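Local structure of glucokinase (Leishmania braziliensis MHOM/BR/75/M2904, 6EDI) at residues L107-V121 and E145-D157. The protein probably phosphorylates D-glucose with ATP to give glucose 6-phosphate. Numbering follows the deposited sequence.
Sequences LRRVASGAVSVPGPV and ELFPKGRSALLND
Val115 and Leu155 hold the tight centre of this parallel strand pair. Leu155 N donates to Val115 O at 2.7 Å, almost straight at 177°. Val117 N then donates to Leu155 O at 2.9 Å. Toward Gly113 the ladder slackens, and Gly113 N reaches Arg151 O only weakly, at 3.3 Å. On one face, CG2 of Val115 sits 3.6 Å from CE2 of Phe147, the two side chains crossing at about a right angle. With its CG anti to the carbonyl carbon (chi1 -58°), Phe147 turns a ring edge to Ala114 N, and its CD2 lies 3.5 Å from Gly113 C. Strands 110-117 and 152-156 belong to the mixed sheet of an actin-like ATPase domain, with 152-156 at its edge in this chain. On the other face, under helix 399-409, CB of Ala114 is 3.9 Å from CD1 of Leu155. There Ser116 OG is hydrogen-bonded to OD2 of Asp46. In the turn before strand 152-156, Pro148 O accepts from Arg151 N and Ser152 OG on opposite faces of its plane. The partly exposed margin is looser: CD1 of Leu107 lies 3.7 Å from OE2 of Glu145, whose ion pair with Lys96 is long and weak.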
loop_
_atom_site.group_PDB
_atom_site.type_symbol
_atom_site.label_atom_id
_atom_site.label_comp_id
_atom_site.label_asym_id
_atom_site.label_seq_id
_atom_site.Cartn_x
_atom_site.Cartn_y
_atom_site.Cartn_z
ATOM N N LEU A 107 16.851 23.903 -20.437
ATOM C CA LEU A 107 16.627 23.749 -19.010
ATOM C C LEU A 107 15.283 24.320 -18.569
ATOM O O LEU A 107 14.727 23.894 -17.563
ATOM C CB LEU A 107 17.771 24.380 -18.207
ATOM C CG LEU A 107 19.152 23.737 -18.300
ATOM C CD1 LEU A 107 20.176 24.537 -17.499
ATOM C CD2 LEU A 107 19.118 22.282 -17.823
ATOM N N ARG A 108 14.755 25.286 -19.314
ATOM C CA ARG A 108 13.469 25.871 -18.927
ATOM C C ARG A 108 12.326 24.893 -19.139
ATOM O O ARG A 108 11.237 25.095 -18.613
ATOM C CB ARG A 108 13.177 27.148 -19.711
ATOM C CG ARG A 108 14.191 28.248 -19.511
ATOM C CD ARG A 108 14.587 28.446 -18.050
ATOM N NE ARG A 108 15.530 29.556 -17.939
ATOM C CZ ARG A 108 16.825 29.452 -18.212
ATOM N NH1 ARG A 108 17.318 28.281 -18.597
ATOM N NH2 ARG A 108 17.621 30.513 -18.104
ATOM N N ARG A 109 12.569 23.842 -19.918
ATOM C CA ARG A 109 11.534 22.849 -20.184
ATOM C C ARG A 109 11.652 21.616 -19.293
ATOM O O ARG A 109 10.882 20.671 -19.445
ATOM C CB ARG A 109 11.497 22.471 -21.666
ATOM C CG ARG A 109 11.029 23.614 -22.576
ATOM C CD ARG A 109 11.114 23.224 -24.032
ATOM N NE ARG A 109 12.498 23.103 -24.478
ATOM C CZ ARG A 109 13.042 21.993 -24.963
ATOM N NH1 ARG A 109 12.318 20.885 -25.078
ATOM N NH2 ARG A 109 14.314 21.994 -25.346
ATOM N N VAL A 110 12.584 21.652 -18.341
ATOM C CA VAL A 110 12.758 20.539 -17.400
ATOM C C VAL A 110 11.534 20.481 -16.506
ATOM O O VAL A 110 11.293 21.382 -15.710
ATOM C CB VAL A 110 14.040 20.674 -16.532
ATOM C CG1 VAL A 110 14.119 19.537 -15.510
ATOM C CG2 VAL A 110 15.285 20.656 -17.401
ATOM N N ALA A 111 10.753 19.418 -16.653
ATOM C CA ALA A 111 9.483 19.299 -15.949
ATOM C C ALA A 111 9.606 18.537 -14.631
ATOM O O ALA A 111 8.718 18.617 -13.771
ATOM C CB ALA A 111 8.432 18.660 -16.862
ATOM N N SER A 112 10.711 17.806 -14.472
ATOM C CA SER A 112 10.945 17.017 -13.274
ATOM C C SER A 112 12.322 16.393 -13.321
ATOM O O SER A 112 12.952 16.309 -14.377
ATOM C CB SER A 112 9.931 15.886 -13.154
ATOM O OG SER A 112 10.082 14.967 -14.221
ATOM N N GLY A 113 12.774 15.941 -12.161
ATOM C CA GLY A 113 14.007 15.184 -12.060
ATOM C C GLY A 113 13.804 14.077 -11.050
ATOM O O GLY A 113 13.062 14.238 -10.070
ATOM N N ALA A 114 14.427 12.935 -11.303
ATOM C CA ALA A 114 14.263 11.788 -10.418
ATOM C C ALA A 114 15.522 10.940 -10.399
ATOM O O ALA A 114 16.210 10.817 -11.411
ATOM C CB ALA A 114 13.088 10.940 -10.864
ATOM N N VAL A 115 15.801 10.328 -9.250
ATOM C CA VAL A 115 16.923 9.409 -9.155
ATOM C C VAL A 115 16.460 8.093 -8.566
ATOM O O VAL A 115 15.977 8.057 -7.438
ATOM C CB VAL A 115 18.081 9.972 -8.313
ATOM C CG1 VAL A 115 19.270 8.990 -8.328
ATOM C CG2 VAL A 115 18.520 11.319 -8.844
ATOM N N SER A 116 16.585 7.029 -9.357
ATOM C CA SER A 116 16.329 5.665 -8.892
ATOM C C SER A 116 17.602 5.152 -8.239
ATOM O O SER A 116 18.667 5.157 -8.866
ATOM C CB SER A 116 15.965 4.752 -10.064
ATOM O OG SER A 116 15.693 3.431 -9.620
ATOM N N VAL A 117 17.492 4.726 -6.983
ATOM C CA VAL A 117 18.641 4.228 -6.236
ATOM C C VAL A 117 18.362 2.847 -5.667
ATOM O O VAL A 117 17.224 2.538 -5.295
ATOM C CB VAL A 117 19.063 5.196 -5.102
ATOM C CG1 VAL A 117 19.550 6.503 -5.676
ATOM C CG2 VAL A 117 17.908 5.434 -4.135
ATOM N N PRO A 118 19.401 2.002 -5.611
ATOM C CA PRO A 118 19.267 0.641 -5.097
ATOM C C PRO A 118 19.552 0.624 -3.602
ATOM O O PRO A 118 20.550 0.059 -3.146
ATOM C CB PRO A 118 20.365 -0.111 -5.848
ATOM C CG PRO A 118 21.467 0.921 -5.997
ATOM C CD PRO A 118 20.780 2.284 -6.055
ATOM N N GLY A 119 18.670 1.249 -2.842
ATOM C CA GLY A 119 18.808 1.263 -1.402
ATOM C C GLY A 119 17.551 1.864 -0.834
ATOM O O GLY A 119 16.641 2.214 -1.593
ATOM N N PRO A 120 17.493 2.002 0.497
ATOM C CA PRO A 120 16.282 2.544 1.113
ATOM C C PRO A 120 16.164 4.045 0.840
ATOM O O PRO A 120 17.187 4.729 0.698
ATOM C CB PRO A 120 16.501 2.269 2.603
ATOM C CG PRO A 120 17.986 2.293 2.775
ATOM C CD PRO A 120 18.556 1.736 1.488
ATOM N N VAL A 121 14.929 4.531 0.742
ATOM C CA VAL A 121 14.651 5.931 0.432
ATOM C C VAL A 121 13.685 6.445 1.476
ATOM O O VAL A 121 12.716 5.761 1.793
ATOM C CB VAL A 121 13.980 6.073 -0.957
ATOM C CG1 VAL A 121 13.564 7.512 -1.216
ATOM C CG2 VAL A 121 14.903 5.587 -2.058
ATOM N N GLU A 145 18.435 23.092 -11.378
ATOM C CA GLU A 145 18.189 23.133 -12.807
ATOM C C GLU A 145 17.902 21.737 -13.357
ATOM O O GLU A 145 17.224 21.595 -14.378
ATOM C CB GLU A 145 19.386 23.757 -13.528
ATOM C CG GLU A 145 19.779 25.131 -12.993
ATOM C CD GLU A 145 21.154 25.569 -13.465
ATOM O OE1 GLU A 145 22.155 25.166 -12.836
ATOM O OE2 GLU A 145 21.237 26.313 -14.466
ATOM N N LEU A 146 18.428 20.708 -12.695
ATOM C CA LEU A 146 18.131 19.334 -13.103
ATOM C C LEU A 146 17.027 18.741 -12.246
ATOM O O LEU A 146 16.323 17.826 -12.674
ATOM C CB LEU A 146 19.377 18.442 -13.046
ATOM C CG LEU A 146 20.501 18.882 -13.978
ATOM C CD1 LEU A 146 21.666 17.909 -13.959
ATOM C CD2 LEU A 146 19.971 19.056 -15.397
ATOM N N PHE A 147 16.868 19.274 -11.041
ATOM C CA PHE A 147 15.860 18.758 -10.123
ATOM C C PHE A 147 15.021 19.884 -9.546
ATOM O O PHE A 147 15.296 20.362 -8.435
ATOM C CB PHE A 147 16.510 17.924 -9.013
ATOM C CG PHE A 147 17.322 16.767 -9.538
ATOM C CD1 PHE A 147 18.668 16.931 -9.860
ATOM C CD2 PHE A 147 16.728 15.524 -9.740
ATOM C CE1 PHE A 147 19.413 15.870 -10.364
ATOM C CE2 PHE A 147 17.456 14.460 -10.239
ATOM C CZ PHE A 147 18.808 14.629 -10.553
ATOM N N PRO A 148 13.982 20.300 -10.299
ATOM C CA PRO A 148 13.200 21.481 -9.923
ATOM C C PRO A 148 12.532 21.315 -8.575
ATOM O O PRO A 148 12.082 20.212 -8.229
ATOM C CB PRO A 148 12.147 21.584 -11.039
ATOM C CG PRO A 148 12.779 20.945 -12.223
ATOM C CD PRO A 148 13.586 19.785 -11.626
ATOM N N LYS A 149 12.502 22.411 -7.824
ATOM C CA LYS A 149 11.863 22.458 -6.520
ATOM C C LYS A 149 10.440 21.949 -6.642
ATOM O O LYS A 149 9.726 22.343 -7.557
ATOM C CB LYS A 149 11.863 23.902 -5.995
ATOM C CG LYS A 149 10.961 24.123 -4.783
ATOM C CD LYS A 149 10.887 25.599 -4.389
ATOM C CE LYS A 149 9.804 25.848 -3.334
ATOM N NZ LYS A 149 9.736 27.286 -2.911
ATOM N N GLY A 150 10.042 21.047 -5.748
ATOM C CA GLY A 150 8.675 20.561 -5.721
ATOM C C GLY A 150 8.298 19.663 -6.886
ATOM O O GLY A 150 7.135 19.312 -7.061
ATOM N N ARG A 151 9.289 19.272 -7.677
ATOM C CA ARG A 151 9.037 18.449 -8.849
ATOM C C ARG A 151 10.086 17.349 -8.957
ATOM O O ARG A 151 10.390 16.884 -10.051
ATOM C CB ARG A 151 9.059 19.311 -10.114
ATOM C CG ARG A 151 8.025 20.449 -10.156
ATOM C CD ARG A 151 7.601 20.700 -11.600
ATOM N NE ARG A 151 6.160 20.861 -11.829
ATOM C CZ ARG A 151 5.179 20.146 -11.270
ATOM N NH1 ARG A 151 5.418 19.178 -10.393
ATOM N NH2 ARG A 151 3.929 20.409 -11.596
ATOM N N SER A 152 10.630 16.932 -7.815
ATOM C CA SER A 152 11.768 16.021 -7.800
ATOM C C SER A 152 11.721 15.008 -6.651
ATOM O O SER A 152 11.188 15.291 -5.586
ATOM C CB SER A 152 13.064 16.820 -7.741
ATOM O OG SER A 152 13.154 17.689 -8.851
ATOM N N ALA A 153 12.290 13.829 -6.865
ATOM C CA ALA A 153 12.242 12.803 -5.828
ATOM C C ALA A 153 13.335 11.794 -6.040
ATOM O O ALA A 153 13.751 11.546 -7.180
ATOM C CB ALA A 153 10.894 12.092 -5.843
ATOM N N LEU A 154 13.792 11.207 -4.940
ATOM C CA LEU A 154 14.546 9.975 -5.007
ATOM C C LEU A 154 13.532 8.846 -5.065
ATOM O O LEU A 154 12.519 8.876 -4.378
ATOM C CB LEU A 154 15.442 9.806 -3.778
ATOM C CG LEU A 154 16.446 10.927 -3.555
ATOM C CD1 LEU A 154 17.216 10.723 -2.257
ATOM C CD2 LEU A 154 17.379 11.010 -4.734
ATOM N N LEU A 155 13.799 7.863 -5.908
ATOM C CA LEU A 155 12.918 6.720 -6.036
ATOM C C LEU A 155 13.655 5.432 -5.686
ATOM O O LEU A 155 14.832 5.238 -6.054
ATOM C CB LEU A 155 12.383 6.626 -7.464
ATOM C CG LEU A 155 11.749 7.877 -8.084
ATOM C CD1 LEU A 155 11.483 7.642 -9.567
ATOM C CD2 LEU A 155 10.463 8.294 -7.365
ATOM N N ASN A 156 12.959 4.552 -4.978
ATOM C CA ASN A 156 13.398 3.165 -4.852
ATOM C C ASN A 156 13.436 2.541 -6.228
ATOM O O ASN A 156 12.687 2.945 -7.116
ATOM C CB ASN A 156 12.426 2.366 -3.970
ATOM C CG ASN A 156 12.777 2.442 -2.497
ATOM O OD1 ASN A 156 13.758 1.830 -2.049
ATOM N ND2 ASN A 156 11.977 3.187 -1.730
ATOM N N ASP A 157 14.317 1.566 -6.407
ATOM C CA ASP A 157 14.445 0.838 -7.666
ATOM C C ASP A 157 13.075 0.339 -8.187
ATOM O O ASP A 157 12.703 0.585 -9.345
ATOM C CB ASP A 157 15.498 -0.289 -7.491
ATOM C CG ASP A 157 15.256 -1.501 -8.390
ATOM O OD1 ASP A 157 14.979 -1.340 -9.599
ATOM O OD2 ASP A 157 15.378 -2.637 -7.883
#